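Local coordinates for protein acireductone dioxygenase (Bacillus anthracis, PDB 4QGL) that probably oxidises an acireductone of the methionine salvage pathway with molecular oxygen, giving different products depending on whether iron or nickel occupies its cupin active site, at residues Y34-I39 with P136-S141; R75-H80 with I163-E168; L85-P90 with D154-V159. All blocks are in the same frame, centred on the assembly; numbering follows the deposited sequence.

Interaction 1. Residues Y34-I39 with P136-S141; sequences YEKWNI and PGDLIS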
loop_
_atom_site.group_PDB
_atom_site.type_symbol
_atom_site.label_atom_id
_atom_site.label_comp_id
_atom_site.label_asym_id
_atom_site.label_seq_id
_atom_site.Cartn_x
_atom_site.Cartn_y
_atom_site.Cartn_z
ATOM N N TYR A 34 6.459 4.023 7.051
ATOM C CA TYR A 34 6.581 4.393 5.681
ATOM C C TYR A 34 8.038 4.236 5.244
ATOM O O TYR A 34 8.958 4.536 5.994
ATOM C CB TYR A 34 6.042 5.804 5.466
ATOM C CG TYR A 34 6.234 6.275 4.060
ATOM C CD1 TYR A 34 5.864 5.477 2.978
ATOM C CD2 TYR A 34 6.808 7.515 3.797
ATOM C CE1 TYR A 34 6.080 5.887 1.670
ATOM C CE2 TYR A 34 7.013 7.957 2.488
ATOM C CZ TYR A 34 6.654 7.141 1.424
ATOM O OH TYR A 34 6.869 7.593 0.135
ATOM N N GLU A 35 8.252 3.693 4.057
ATOM C CA GLU A 35 9.594 3.532 3.529
ATOM C C GLU A 35 9.516 3.848 2.077
ATOM O O GLU A 35 8.475 3.610 1.447
ATOM C CB GLU A 35 10.065 2.103 3.677
ATOM C CG GLU A 35 10.208 1.616 5.111
ATOM C CD GLU A 35 10.839 0.228 5.183
ATOM O OE1 GLU A 35 10.926 -0.359 6.299
ATOM O OE2 GLU A 35 11.257 -0.296 4.112
ATOM N N LYS A 36 10.602 4.386 1.545
ATOM C CA LYS A 36 10.694 4.591 0.122
ATOM C C LYS A 36 11.795 3.679 -0.411
ATOM O O LYS A 36 12.964 3.806 -0.014
ATOM C CB LYS A 36 10.955 6.075 -0.197
ATOM C CG LYS A 36 10.852 6.475 -1.698
ATOM C CD LYS A 36 9.409 6.852 -2.126
ATOM C CE LYS A 36 9.160 6.748 -3.649
ATOM N NZ LYS A 36 7.691 6.761 -3.975
ATOM N N TRP A 37 11.419 2.727 -1.268
ATOM C CA TRP A 37 12.388 1.809 -1.875
ATOM C C TRP A 37 12.758 2.304 -3.253
ATOM O O TRP A 37 11.993 3.056 -3.890
ATOM C CB TRP A 37 11.804 0.421 -2.023
ATOM C CG TRP A 37 11.464 -0.205 -0.751
ATOM C CD1 TRP A 37 11.765 0.250 0.509
ATOM C CD2 TRP A 37 10.793 -1.442 -0.586
ATOM N NE1 TRP A 37 11.316 -0.645 1.448
ATOM C CE2 TRP A 37 10.714 -1.692 0.801
ATOM C CE3 TRP A 37 10.262 -2.371 -1.475
ATOM C CZ2 TRP A 37 10.123 -2.827 1.311
ATOM C CZ3 TRP A 37 9.684 -3.482 -0.976
ATOM C CH2 TRP A 37 9.610 -3.711 0.413
ATOM N N ASN A 38 13.916 1.853 -3.732
ATOM C CA ASN A 38 14.480 2.375 -4.955
ATOM C C ASN A 38 13.839 1.719 -6.173
ATOM O O ASN A 38 14.212 0.643 -6.616
ATOM C CB ASN A 38 15.979 2.227 -4.914
ATOM C CG ASN A 38 16.629 2.795 -6.139
ATOM O OD1 ASN A 38 16.505 3.986 -6.466
ATOM N ND2 ASN A 38 17.291 1.948 -6.849
ATOM N N ILE A 39 12.817 2.401 -6.681
ATOM C CA ILE A 39 11.929 1.855 -7.724
ATOM C C ILE A 39 12.643 1.902 -9.071
ATOM O O ILE A 39 12.317 1.132 -9.949
ATOM C CB ILE A 39 10.513 2.533 -7.686
ATOM C CG1 ILE A 39 9.506 1.845 -8.613
ATOM C CG2 ILE A 39 10.553 4.022 -7.970
ATOM C CD1 ILE A 39 8.835 0.655 -7.966
ATOM N N PRO A 136 4.338 4.775 -6.922
ATOM C CA PRO A 136 5.256 3.648 -6.979
ATOM C C PRO A 136 6.510 3.911 -6.187
ATOM O O PRO A 136 6.944 5.036 -6.113
ATOM C CB PRO A 136 5.568 3.530 -8.468
ATOM C CG PRO A 136 4.297 4.029 -9.130
ATOM C CD PRO A 136 3.776 5.122 -8.246
ATOM N N GLY A 137 7.064 2.882 -5.562
ATOM C CA GLY A 137 8.270 3.053 -4.739
ATOM C C GLY A 137 7.927 3.231 -3.274
ATOM O O GLY A 137 8.832 3.301 -2.428
ATOM N N ASP A 138 6.621 3.243 -2.992
ATOM C CA ASP A 138 6.085 3.497 -1.663
ATOM C C ASP A 138 5.789 2.209 -0.914
ATOM O O ASP A 138 4.978 1.435 -1.373
ATOM C CB ASP A 138 4.756 4.255 -1.804
ATOM C CG ASP A 138 4.931 5.773 -1.860
ATOM O OD1 ASP A 138 6.079 6.247 -1.756
ATOM O OD2 ASP A 138 3.923 6.520 -1.998
ATOM N N LEU A 139 6.402 1.964 0.248
ATOM C CA LEU A 139 5.952 0.883 1.139
ATOM C C LEU A 139 5.340 1.481 2.351
ATOM O O LEU A 139 5.955 2.345 2.963
ATOM C CB LEU A 139 7.069 -0.037 1.595
ATOM C CG LEU A 139 6.534 -1.131 2.548
ATOM C CD1 LEU A 139 7.112 -2.455 2.213
ATOM C CD2 LEU A 139 6.763 -0.821 4.007
ATOM N N ILE A 140 4.156 0.950 2.690
ATOM C CA ILE A 140 3.383 1.428 3.829
ATOM C C ILE A 140 2.968 0.274 4.696
ATOM O O ILE A 140 2.628 -0.785 4.166
ATOM C CB ILE A 140 2.109 2.220 3.416
ATOM C CG1 ILE A 140 1.403 2.710 4.667
ATOM C CG2 ILE A 140 1.115 1.409 2.596
ATOM C CD1 ILE A 140 0.206 3.532 4.356
ATOM N N SER A 141 3.004 0.454 6.019
ATOM C CA SER A 141 2.421 -0.552 6.903
ATOM C C SER A 141 1.370 0.061 7.791
ATOM O O SER A 141 1.621 0.989 8.561
ATOM C CB SER A 141 3.429 -1.312 7.782
ATOM O OG SER A 141 2.712 -2.153 8.704
#

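Interaction 2. Residues R75-H80 with I163-E168; sequences RGYKAH and IFVTTE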
loop_
_atom_site.group_PDB
_atom_site.type_symbol
_atom_site.label_atom_id
_atom_site.label_comp_id
_atom_site.label_asym_id
_atom_site.label_seq_id
_atom_site.Cartn_x
_atom_site.Cartn_y
_atom_site.Cartn_z
ATOM N N ARG A 75 10.126 -6.154 11.341
ATOM C CA ARG A 75 8.745 -6.145 11.812
ATOM C C ARG A 75 8.083 -7.522 12.056
ATOM O O ARG A 75 6.941 -7.565 12.521
ATOM C CB ARG A 75 7.893 -5.329 10.826
ATOM C CG ARG A 75 7.893 -3.829 11.091
ATOM C CD ARG A 75 7.100 -3.507 12.357
ATOM N NE ARG A 75 6.964 -2.070 12.584
ATOM C CZ ARG A 75 5.889 -1.342 12.280
ATOM N NH1 ARG A 75 4.812 -1.901 11.727
ATOM N NH2 ARG A 75 5.894 -0.042 12.542
ATOM N N GLY A 76 8.755 -8.631 11.729
ATOM C CA GLY A 76 8.189 -9.956 11.992
ATOM C C GLY A 76 7.215 -10.540 10.975
ATOM O O GLY A 76 6.371 -11.328 11.335
ATOM N N TYR A 77 7.345 -10.201 9.703
ATOM C CA TYR A 77 6.479 -10.782 8.652
ATOM C C TYR A 77 7.075 -12.078 8.085
ATOM O O TYR A 77 8.244 -12.344 8.293
ATOM C CB TYR A 77 6.218 -9.749 7.527
ATOM C CG TYR A 77 5.763 -8.408 8.055
ATOM C CD1 TYR A 77 4.857 -8.335 9.110
ATOM C CD2 TYR A 77 6.247 -7.230 7.531
ATOM C CE1 TYR A 77 4.428 -7.125 9.620
ATOM C CE2 TYR A 77 5.832 -6.000 8.036
ATOM C CZ TYR A 77 4.904 -5.940 9.077
ATOM O OH TYR A 77 4.465 -4.714 9.594
ATOM N N LYS A 78 6.273 -12.864 7.360
ATOM C CA LYS A 78 6.669 -14.198 6.880
ATOM C C LYS A 78 6.534 -14.460 5.374
ATOM O O LYS A 78 7.438 -15.001 4.754
ATOM C CB LYS A 78 5.862 -15.283 7.598
ATOM C CG LYS A 78 5.760 -15.067 9.089
ATOM C CD LYS A 78 5.583 -16.358 9.875
ATOM C CE LYS A 78 5.774 -16.068 11.366
ATOM N NZ LYS A 78 5.707 -17.302 12.195
ATOM N N ALA A 79 5.398 -14.123 4.794
ATOM C CA ALA A 79 5.095 -14.499 3.426
ATOM C C ALA A 79 4.812 -13.266 2.607
ATOM O O ALA A 79 4.557 -12.198 3.151
ATOM C CB ALA A 79 3.888 -15.401 3.438
ATOM N N HIS A 80 4.852 -13.419 1.293
ATOM C CA HIS A 80 4.650 -12.299 0.371
ATOM C C HIS A 80 4.227 -12.767 -1.011
ATOM O O HIS A 80 4.598 -13.882 -1.439
ATOM C CB HIS A 80 5.916 -11.438 0.252
ATOM C CG HIS A 80 7.186 -12.216 0.100
ATOM N ND1 HIS A 80 7.915 -12.678 1.182
ATOM C CD2 HIS A 80 7.876 -12.597 -1.003
ATOM C CE1 HIS A 80 8.991 -13.312 0.752
ATOM N NE2 HIS A 80 8.994 -13.275 -0.570
ATOM N N ILE A 163 2.907 -8.083 1.899
ATOM C CA ILE A 163 3.664 -8.824 2.878
ATOM C C ILE A 163 2.737 -9.102 4.057
ATOM O O ILE A 163 2.047 -8.240 4.503
ATOM C CB ILE A 163 4.923 -8.037 3.290
ATOM C CG1 ILE A 163 5.702 -7.615 2.038
ATOM C CG2 ILE A 163 5.833 -8.881 4.173
ATOM C CD1 ILE A 163 6.924 -6.762 2.329
ATOM N N PHE A 164 2.697 -10.326 4.527
ATOM C CA PHE A 164 1.820 -10.689 5.608
ATOM C C PHE A 164 2.521 -11.594 6.615
ATOM O O PHE A 164 3.570 -12.180 6.333
ATOM C CB PHE A 164 0.574 -11.373 5.055
ATOM C CG PHE A 164 0.801 -12.165 3.792
ATOM C CD1 PHE A 164 0.877 -11.536 2.569
ATOM C CD2 PHE A 164 0.875 -13.554 3.819
ATOM C CE1 PHE A 164 1.070 -12.265 1.405
ATOM C CE2 PHE A 164 1.050 -14.291 2.651
ATOM C CZ PHE A 164 1.159 -13.640 1.447
ATOM N N VAL A 165 1.931 -11.683 7.796
ATOM C CA VAL A 165 2.301 -12.683 8.813
ATOM C C VAL A 165 1.754 -14.080 8.509
ATOM O O VAL A 165 2.490 -15.076 8.504
ATOM C CB VAL A 165 1.764 -12.281 10.189
ATOM C CG1 VAL A 165 1.795 -13.454 11.145
ATOM C CG2 VAL A 165 2.553 -11.092 10.730
ATOM N N THR A 166 0.450 -14.165 8.308
ATOM C CA THR A 166 -0.191 -15.424 7.933
ATOM C C THR A 166 -1.224 -15.087 6.896
ATOM O O THR A 166 -1.652 -13.919 6.800
ATOM C CB THR A 166 -0.916 -16.058 9.132
ATOM O OG1 THR A 166 -1.697 -15.053 9.810
ATOM C CG2 THR A 166 0.094 -16.643 10.112
ATOM N N THR A 167 -1.660 -16.074 6.124
ATOM C CA THR A 167 -2.800 -15.790 5.267
ATOM C C THR A 167 -3.999 -15.368 6.162
ATOM O O THR A 167 -4.588 -14.299 5.924
ATOM C CB THR A 167 -3.069 -16.900 4.231
ATOM O OG1 THR A 167 -2.581 -16.445 2.965
ATOM C CG2 THR A 167 -4.564 -17.222 4.089
ATOM N N GLU A 168 -4.279 -16.144 7.221
ATOM C CA GLU A 168 -5.420 -15.881 8.170
ATOM C C GLU A 168 -5.583 -14.469 8.824
ATOM O O GLU A 168 -6.673 -14.122 9.299
ATOM C CB GLU A 168 -5.476 -16.968 9.269
ATOM C CG GLU A 168 -4.152 -17.368 9.902
ATOM C CD GLU A 168 -4.315 -18.575 10.799
ATOM O OE1 GLU A 168 -4.757 -19.627 10.292
ATOM O OE2 GLU A 168 -4.012 -18.476 12.004
#

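Interaction 3. Residues L85-P90 with D154-V159; sequences LSNSTP and DDRQVV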
loop_
_atom_site.group_PDB
_atom_site.type_symbol
_atom_site.label_atom_id
_atom_site.label_comp_id
_atom_site.label_asym_id
_atom_site.label_seq_id
_atom_site.Cartn_x
_atom_site.Cartn_y
_atom_site.Cartn_z
ATOM N N LEU A 85 -4.679 -5.277 -9.950
ATOM C CA LEU A 85 -6.080 -4.916 -10.187
ATOM C C LEU A 85 -6.126 -3.914 -11.299
ATOM O O LEU A 85 -5.264 -3.057 -11.374
ATOM C CB LEU A 85 -6.685 -4.287 -8.941
ATOM C CG LEU A 85 -6.821 -5.227 -7.739
ATOM C CD1 LEU A 85 -7.241 -4.471 -6.501
ATOM C CD2 LEU A 85 -7.803 -6.335 -8.024
ATOM N N SER A 86 -7.116 -4.039 -12.182
ATOM C CA SER A 86 -7.332 -3.081 -13.276
ATOM C C SER A 86 -8.780 -3.183 -13.774
ATOM O O SER A 86 -9.517 -4.051 -13.324
ATOM C CB SER A 86 -6.329 -3.284 -14.413
ATOM O OG SER A 86 -6.365 -4.604 -14.911
ATOM N N ASN A 87 -9.196 -2.273 -14.659
ATOM C CA ASN A 87 -10.595 -2.214 -15.143
ATOM C C ASN A 87 -11.026 -3.524 -15.772
ATOM O O ASN A 87 -12.182 -3.919 -15.670
ATOM C CB ASN A 87 -10.798 -1.087 -16.184
ATOM C CG ASN A 87 -11.418 0.177 -15.590
ATOM O OD1 ASN A 87 -11.837 0.225 -14.427
ATOM N ND2 ASN A 87 -11.484 1.212 -16.402
ATOM N N SER A 88 -10.071 -4.176 -16.427
ATOM C CA SER A 88 -10.248 -5.468 -17.082
ATOM C C SER A 88 -10.491 -6.678 -16.134
ATOM O O SER A 88 -11.164 -7.645 -16.517
ATOM C CB SER A 88 -9.007 -5.710 -17.954
ATOM O OG SER A 88 -7.981 -4.764 -17.639
ATOM N N THR A 89 -9.927 -6.632 -14.922
ATOM C CA THR A 89 -10.154 -7.651 -13.876
ATOM C C THR A 89 -11.642 -8.015 -13.740
ATOM O O THR A 89 -12.446 -7.163 -13.392
ATOM C CB THR A 89 -9.693 -7.127 -12.481
ATOM O OG1 THR A 89 -8.265 -7.032 -12.431
ATOM C CG2 THR A 89 -10.180 -8.031 -11.327
ATOM N N PRO A 90 -12.002 -9.289 -13.978
ATOM C CA PRO A 90 -13.384 -9.696 -13.707
ATOM C C PRO A 90 -13.711 -9.565 -12.221
ATOM O O PRO A 90 -12.868 -9.846 -11.371
ATOM C CB PRO A 90 -13.411 -11.170 -14.136
ATOM C CG PRO A 90 -11.989 -11.628 -14.053
ATOM C CD PRO A 90 -11.171 -10.426 -14.428
ATOM N N ASP A 154 -8.210 7.409 -9.999
ATOM C CA ASP A 154 -9.049 7.542 -11.176
ATOM C C ASP A 154 -8.476 6.774 -12.360
ATOM O O ASP A 154 -9.146 6.616 -13.345
ATOM C CB ASP A 154 -9.288 9.038 -11.466
ATOM C CG ASP A 154 -9.919 9.780 -10.250
ATOM O OD1 ASP A 154 -10.322 9.080 -9.300
ATOM O OD2 ASP A 154 -10.007 11.041 -10.215
ATOM N N ASP A 155 -7.254 6.269 -12.255
ATOM C CA ASP A 155 -6.721 5.371 -13.264
ATOM C C ASP A 155 -7.152 3.931 -12.984
ATOM O O ASP A 155 -6.903 3.043 -13.809
ATOM C CB ASP A 155 -5.184 5.501 -13.410
ATOM C CG ASP A 155 -4.427 5.272 -12.091
ATOM O OD1 ASP A 155 -4.962 5.700 -11.030
ATOM O OD2 ASP A 155 -3.296 4.654 -12.112
ATOM N N ARG A 156 -7.818 3.718 -11.837
ATOM C CA ARG A 156 -8.369 2.404 -11.439
ATOM C C ARG A 156 -7.413 1.214 -11.757
ATOM O O ARG A 156 -7.829 0.218 -12.328
ATOM C CB ARG A 156 -9.752 2.144 -12.077
ATOM C CG ARG A 156 -10.841 3.198 -11.848
ATOM C CD ARG A 156 -11.678 2.903 -10.607
ATOM N NE ARG A 156 -12.613 1.783 -10.822
ATOM C CZ ARG A 156 -13.411 1.262 -9.882
ATOM N NH1 ARG A 156 -13.408 1.747 -8.645
ATOM N NH2 ARG A 156 -14.214 0.248 -10.177
ATOM N N GLN A 157 -6.151 1.314 -11.363
ATOM C CA GLN A 157 -5.219 0.219 -11.556
ATOM C C GLN A 157 -4.062 0.285 -10.560
ATOM O O GLN A 157 -3.516 1.348 -10.289
ATOM C CB GLN A 157 -4.683 0.220 -12.972
ATOM C CG GLN A 157 -3.884 1.460 -13.261
ATOM C CD GLN A 157 -3.556 1.587 -14.709
ATOM O OE1 GLN A 157 -3.859 0.698 -15.488
ATOM N NE2 GLN A 157 -2.939 2.706 -15.084
ATOM N N VAL A 158 -3.701 -0.860 -10.013
ATOM C CA VAL A 158 -2.562 -0.915 -9.125
ATOM C C VAL A 158 -1.872 -2.266 -9.232
ATOM O O VAL A 158 -2.521 -3.314 -9.419
ATOM C CB VAL A 158 -2.995 -0.575 -7.673
ATOM C CG1 VAL A 158 -3.632 -1.751 -6.968
ATOM C CG2 VAL A 158 -1.825 -0.095 -6.869
ATOM N N VAL A 159 -0.545 -2.235 -9.140
ATOM C CA VAL A 159 0.269 -3.449 -8.882
ATOM C C VAL A 159 1.018 -3.283 -7.574
ATOM O O VAL A 159 1.616 -2.251 -7.360
ATOM C CB VAL A 159 1.281 -3.732 -9.991
ATOM C CG1 VAL A 159 2.124 -4.933 -9.634
ATOM C CG2 VAL A 159 0.596 -4.039 -11.294
#

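Interaction 1. Residues Y34-I39 with P136-S141
Tyr34, Glu35 and Lys36 run antiparallel to Ile140, Leu139 and Asp138, joining edge strand 33-36 to strand 138-142 in one of the two sheets of the cupin fold. Glu35 and Leu139 make the hydrogen-bonded pair: Glu35 N donates to Leu139 O at 2.9 Å, and Leu139 N returns a bond of 2.9 Å to Glu35 O. Just past the strand, Trp37 N adds a third backbone bond, 2.9 Å to Gly137 O.

On the face bearing Tyr34, Lys36 and Asp138, polar groups converge on the buried carboxylate. Asp138 OD1 accepts from Tyr34 OH, which meets it with the phenol ring and carboxylate planes nearly perpendicular (84°). The same oxygen takes a salt bridge from Lys36 NZ at 2.8 Å, the ammonium standing above the carboxylate plane. A bend in the lysine chain (chi2 87°) brings NZ back across the strand pair, where it also donates to Pro136 O at 2.8 Å. Ala4 O is a further acceptor for NZ, and Ala6 N donates to Tyr34 OH. Asp138 OD2 is satisfied by the backbone N of Glu135, a cadmium ligand, so both carboxylate oxygens have donors.

The opposite face carries Glu35 and Leu139, and there the indole of Trp37 packs one of its faces over Leu139, with Leu139 CB 4.0 Å above the ring plane, offset toward the rim. Glu35 OE1 makes a salt bridge with Arg74 NH2. Trp37 NE1 donates to Glu35 OE2, which lies near the indole plane, in a bond of 2.7 Å with an N-H...O angle of 169°.

Interaction 2. Residues R75-H80 with I163-E168
Tyr77 and Ile163 form the apolar centre: Ile163 CG2 meets Tyr77 CB at 3.5 Å, the two side chains crossing at about a right angle. With its CG anti to the carbonyl carbon (chi1 -50°), Tyr77 also presents a ring edge to Val165, whose CG2 lies in the ring plane 3.9 Å from Tyr77 CD1. A little further along, the Phe164 ring lies flat against the backbone of Ala79, with Ala79 O over its centre, 3.7 Å above the plane.

Around this core the backbones join through a classic beta bulge, in which Lys78 and Ala79 both face Phe164. Lys78 N donates to Phe164 O at 3.0 Å and Ala79 N to the same oxygen at 3.1 Å, from opposite faces of the carbonyl plane. The bond from Phe164 N to Ala79 O, 3.0 Å long and nearly straight at 172°, restores the regular antiparallel pairing. Outside the bulge, the aliphatic part of Lys78 runs past Val165 O, with Lys78 CG 3.3 Å away. The phenol end of Tyr77 finds its polar partners elsewhere, hydrogen-bonding to Asp108 OD2 and Ser141 OG.

The bulge thus lies where strand 79-85 starts and strand 158-164 ends. Ile163 packs against helix 65-75, on Ile68, Val71 and Ser72, while Tyr77 and Ile163 both touch Val110 of the adjacent strand 109-113.

Interaction 3. Residues L85-P90 with D154-V159
Leu85 and Val158 pair through two backbone hydrogen bonds, an antiparallel bridge at the end of strand 79-85 and the start of strand 158-164. Leu85 N donates to Val158 O at 3.0 Å, almost straight at 170° and nearly in line with the C=O bond. The return bond, Val158 N to Leu85 O, is also 3.0 Å but more bent (157°).

Weaker CH...O contacts carry the pairing onward: Gln157 CA sits 3.3 Å from Leu85 O, and Ser86 CA lies 3.5 Å from Arg156 O. Here strand 79-85 gives way to a type I beta turn from Ser86 to Thr89. Side-chain hydroxyls tie this turn together: Ser86 N donates to Thr89 OG1 at 3.2 Å, and the hydroxyls of Ser86 and Ser88 share a hydrogen bond.

Side-chain packing is sparse. Leu85 CB approaches Val158 CG1 to 4.4 Å on one face, while Ser86 CB and Gln157 CB come within 4.1 Å of each other. At the outer end Asn87 OD1 rests 3.7 Å from Arg156 CB, near the guanidinium edge but without a hydrogen bond; the amide and guanidinium planes are turned 58° apart. Leu85, Asn87 and Arg156 all lean on helix 92-96, and Asp155 OD2 is hydrogen-bonded to ND1 of His117.

The chemistry is thus mainly that of the main chain: two hydrogen bonds between peptide groups fix the alignment, while the polar side chains of the turn mostly hold their own segment in shape and meet the partner by van der Waals contact.

Overall arrangement
All three contacts belong to one five-stranded antiparallel sheet, ordered 33-36, 138-142, 109-113, 158-164, 79-85. Interaction 1 lies at one border; interactions 2 and 3 sit at opposite ends of the strand pair at the other, their centres about 24 Å apart. Interaction 1 is about 17 Å from interaction 2, centre to centre, and about 20 Å from interaction 3. Interactions 1 and 2 touch where Ser141 OG approaches Tyr77 OH at 3.2 Å, a probable hydrogen bond beside Asp108, which may transmit local conformational changes. Central strand 109-113 supplies Glu109, which binds cadmium with His103, His105 and His148, the predicted iron or nickel ligands. Bound cadmium lies about 8 Å from the Leu85 side chain and about 5 Å from that of Pro136.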